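Local coordinates for protein putative secreted glycosylhydrolase (Parabacteroides distasonis ATCC 8503, PDB 3IMM) that is a putative secreted glycosyl hydrolase that may act on 3-keto-disaccharides or related sugars, at residues F49-D54 with G178-Q183. Numbering follows the deposited sequence. Where two conformers were deposited one is given.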
ATOM      1  N   PHE A  49     -14.503   0.290  -0.400  1.00 29.46           N
ATOM      2  CA  PHE A  49     -14.097   0.606   0.934  1.00 27.86           C
ATOM      3  C   PHE A  49     -13.125   1.790   0.965  1.00 26.65           C
ATOM      4  O   PHE A  49     -12.604   2.191  -0.048  1.00 27.65           O
ATOM      5  CB  PHE A  49     -13.450  -0.634   1.555  1.00 28.00           C
ATOM      6  CG  PHE A  49     -12.164  -1.046   0.923  1.00 28.30           C
ATOM      7  CD1 PHE A  49     -10.957  -0.435   1.283  1.00 29.52           C
ATOM      8  CD2 PHE A  49     -12.135  -2.085   0.003  1.00 29.54           C
ATOM      9  CE1 PHE A  49      -9.745  -0.850   0.707  1.00 26.71           C
ATOM     10  CE2 PHE A  49     -10.941  -2.479  -0.589  1.00 27.89           C
ATOM     11  CZ  PHE A  49      -9.748  -1.866  -0.234  1.00 24.66           C
ATOM     12  N   GLU A  50     -12.972   2.365   2.150  1.00 30.01           N
ATOM     13  CA  GLU A  50     -11.879   3.249   2.446  1.00 27.72           C
ATOM     14  C   GLU A  50     -11.084   2.713   3.627  1.00 28.79           C
ATOM     15  O   GLU A  50     -11.661   2.283   4.682  1.00 27.17           O
ATOM     16  CB  GLU A  50     -12.333   4.694   2.669  1.00 30.90           C
ATOM     17  CG  GLU A  50     -13.354   4.919   3.675  1.00 30.83           C
ATOM     18  CD  GLU A  50     -13.858   6.361   3.670  1.00 33.07           C
ATOM     19  OE1 GLU A  50     -13.238   7.226   3.036  1.00 37.71           O
ATOM     20  OE2 GLU A  50     -14.885   6.616   4.292  1.00 35.56           O
ATOM     21  N   LEU A  51      -9.765   2.696   3.421  1.00 27.07           N
ATOM     22  CA  LEU A  51      -8.810   2.175   4.371  1.00 28.74           C
ATOM     23  C   LEU A  51      -8.027   3.374   4.889  1.00 29.03           C
ATOM     24  O   LEU A  51      -7.527   4.171   4.109  1.00 28.79           O
ATOM     25  CB  LEU A  51      -7.916   1.145   3.662  1.00 30.83           C
ATOM     26  CG  LEU A  51      -6.708   0.531   4.384  1.00 34.90           C
ATOM     27  CD1 LEU A  51      -7.166  -0.398   5.504  1.00 29.34           C
ATOM     28  CD2 LEU A  51      -5.794  -0.213   3.399  1.00 25.05           C
ATOM     29  N   ASP A  52      -7.966   3.508   6.211  1.00 28.66           N
ATOM     30  CA  ASP A  52      -7.154   4.507   6.909  1.00 30.60           C
ATOM     31  C   ASP A  52      -6.051   3.805   7.674  1.00 32.81           C
ATOM     32  O   ASP A  52      -6.264   2.714   8.268  1.00 32.51           O
ATOM     33  CB  ASP A  52      -7.994   5.239   7.952  1.00 33.72           C
ATOM     34  CG  ASP A  52      -8.471   6.562   7.496  1.00 31.45           C
ATOM     35  OD1 ASP A  52      -8.754   6.722   6.318  1.00 40.10           O
ATOM     36  OD2 ASP A  52      -8.565   7.437   8.341  1.00 38.08           O
ATOM     37  N   LEU A  53      -4.886   4.442   7.697  1.00 31.24           N
ATOM     38  CA  LEU A  53      -3.782   3.948   8.495  1.00 31.06           C
ATOM     39  C   LEU A  53      -2.793   5.063   8.768  1.00 29.97           C
ATOM     40  O   LEU A  53      -2.643   5.982   7.970  1.00 29.28           O
ATOM     41  CB  LEU A  53      -3.072   2.814   7.774  1.00 31.93           C
ATOM     42  CG  LEU A  53      -2.391   3.087   6.418  1.00 36.73           C
ATOM     43  CD1 LEU A  53      -1.172   2.210   6.250  1.00 37.44           C
ATOM     44  CD2 LEU A  53      -3.346   2.906   5.227  1.00 37.79           C
ATOM     45  N   ASP A  54      -2.130   4.971   9.910  1.00 28.74           N
ATOM     46  CA  ASP A  54      -1.019   5.832  10.240  1.00 28.40           C
ATOM     47  C   ASP A  54       0.181   5.001   9.907  1.00 28.05           C
ATOM     48  O   ASP A  54       0.120   3.768  10.035  1.00 29.29           O
ATOM     49  CB  ASP A  54      -0.993   6.181  11.737  1.00 28.91           C
ATOM     50  CG  ASP A  54      -2.270   6.901  12.221  1.00 34.19           C
ATOM     51  OD1 ASP A  54      -3.049   7.391  11.384  1.00 32.36           O
ATOM     52  OD2 ASP A  54      -2.503   6.966  13.462  1.00 31.83           O
ATOM     53  N   GLY A 178     -10.619  -8.121  -3.169  1.00 27.19           N
ATOM     54  CA  GLY A 178      -9.699  -9.142  -2.664  1.00 26.56           C
ATOM     55  C   GLY A 178      -9.182  -8.805  -1.283  1.00 26.82           C
ATOM     56  O   GLY A 178      -9.696  -7.915  -0.598  1.00 26.79           O
ATOM     57  N   PHE A 179      -8.129  -9.502  -0.888  1.00 27.23           N
ATOM     58  CA  PHE A 179      -7.580  -9.339   0.446  1.00 25.75           C
ATOM     59  C   PHE A 179      -6.775  -8.034   0.496  1.00 25.88           C
ATOM     60  O   PHE A 179      -6.333  -7.544  -0.543  1.00 26.40           O
ATOM     61  CB  PHE A 179      -6.712 -10.533   0.826  1.00 25.30           C
ATOM     62  CG  PHE A 179      -7.431 -11.841   0.739  1.00 26.49           C
ATOM     63  CD1 PHE A 179      -8.193 -12.288   1.788  1.00 27.66           C
ATOM     64  CD2 PHE A 179      -7.364 -12.616  -0.405  1.00 30.69           C
ATOM     65  CE1 PHE A 179      -8.849 -13.481   1.707  1.00 29.77           C
ATOM     66  CE2 PHE A 179      -8.024 -13.839  -0.486  1.00 28.08           C
ATOM     67  CZ  PHE A 179      -8.768 -14.256   0.569  1.00 31.16           C
ATOM     68  N   ILE A 180      -6.639  -7.507   1.719  1.00 26.96           N
ATOM     69  CA  ILE A 180      -5.804  -6.384   2.024  1.00 27.06           C
ATOM     70  C   ILE A 180      -4.603  -6.878   2.838  1.00 26.41           C
ATOM     71  O   ILE A 180      -4.729  -7.745   3.712  1.00 28.73           O
ATOM     72  CB  ILE A 180      -6.608  -5.258   2.761  1.00 27.13           C
ATOM     73  CG1 ILE A 180      -7.749  -4.759   1.877  1.00 24.99           C
ATOM     74  CG2 ILE A 180      -5.711  -4.112   3.116  1.00 26.36           C
ATOM     75  CD1 ILE A 180      -8.736  -3.770   2.535  1.00 22.97           C
ATOM     76  N   GLY A 181      -3.423  -6.388   2.503  1.00 25.51           N
ATOM     77  CA  GLY A 181      -2.239  -6.717   3.267  1.00 27.67           C
ATOM     78  C   GLY A 181      -1.219  -5.601   3.395  1.00 28.08           C
ATOM     79  O   GLY A 181      -1.284  -4.593   2.716  1.00 27.88           O
ATOM     80  N   LEU A 182      -0.295  -5.808   4.325  1.00 29.28           N
ATOM     81  CA  LEU A 182       0.890  -4.984   4.492  1.00 28.99           C
ATOM     82  C   LEU A 182       2.102  -5.867   4.275  1.00 31.76           C
ATOM     83  O   LEU A 182       2.095  -7.064   4.578  1.00 30.30           O
ATOM     84  CB  LEU A 182       0.944  -4.376   5.889  1.00 27.65           C
ATOM     85  CG  LEU A 182      -0.232  -3.509   6.312  1.00 26.51           C
ATOM     86  CD1 LEU A 182      -0.143  -3.169   7.805  1.00 29.01           C
ATOM     87  CD2 LEU A 182      -0.279  -2.235   5.411  1.00 29.15           C
ATOM     88  N   GLN A 183       3.136  -5.264   3.717  0.50 29.90           N
ATOM     89  CA  GLN A 183       4.366  -5.974   3.431  0.50 30.71           C
ATOM     90  C   GLN A 183       5.319  -5.921   4.608  0.50 26.98           C
ATOM     91  O   GLN A 183       5.312  -4.969   5.389  0.50 20.20           O
ATOM     92  CB  GLN A 183       5.003  -5.403   2.182  0.50 32.30           C
ATOM     93  CG  GLN A 183       4.124  -5.595   0.972  0.50 36.72           C
ATOM     94  CD  GLN A 183       4.571  -4.756  -0.167  0.50 39.27           C
ATOM     95  OE1 GLN A 183       5.664  -4.959  -0.695  0.50 42.72           O
ATOM     96  NE2 GLN A 183       3.740  -3.796  -0.561  0.50 38.38           N
TER
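Ile180, whose backbone N is hydrogen-bonded to Thr42 OG1, meets Phe49 and Leu51 through carbon atoms alone, and no hydrogen bond links 49-54 to 178-183. The spacing agrees: the closest CA atoms, of Leu51 and Ile180, are 9.4 Å apart, a distance at which two layers pack rather than pair. The main evidence for the packing is a CH-pi contact. Ile180 CD1 sits over one face of the Phe49 ring, 3.9 Å from its centroid and 28° off the ring normal. It is displaced toward the CE1-CZ side, being 3.5 Å from Phe49 CZ but 4.2 Å from Phe49 CD1. Torsions account for the approach: Phe49 CG lies between its own backbone N and carbonyl carbon (chi1 66°), while Ile180 holds CD1 at the end of an extended arm (chi2 173°). The other branch of Ile180 serves Leu51, with CG2 3.9 Å from Leu51 CD2 as the two side chains run antiparallel, passing alongside one another. The ring is also met within its own strand, where Leu51 N lies in plane at its edge. With the ring cut back to an alanine, Ile180 CD1 is likely to lose the aromatic face it rests on, leaving a gap between the sheets. Farther along, Leu53 CD1 and Leu182 CD2 stand 4.6 Å apart, and both leucines also touch Val65. The contact is part of the hydrophobic core between the two sheets of a concanavalin-like beta sandwich. Phe49 and Leu51 belong to the strand between 191-200 and 122-130 in one antiparallel sheet, and Ile180 to the strand between 40-42 and 62-69 in the other, with Ile198 touching both Phe49 and Ile180.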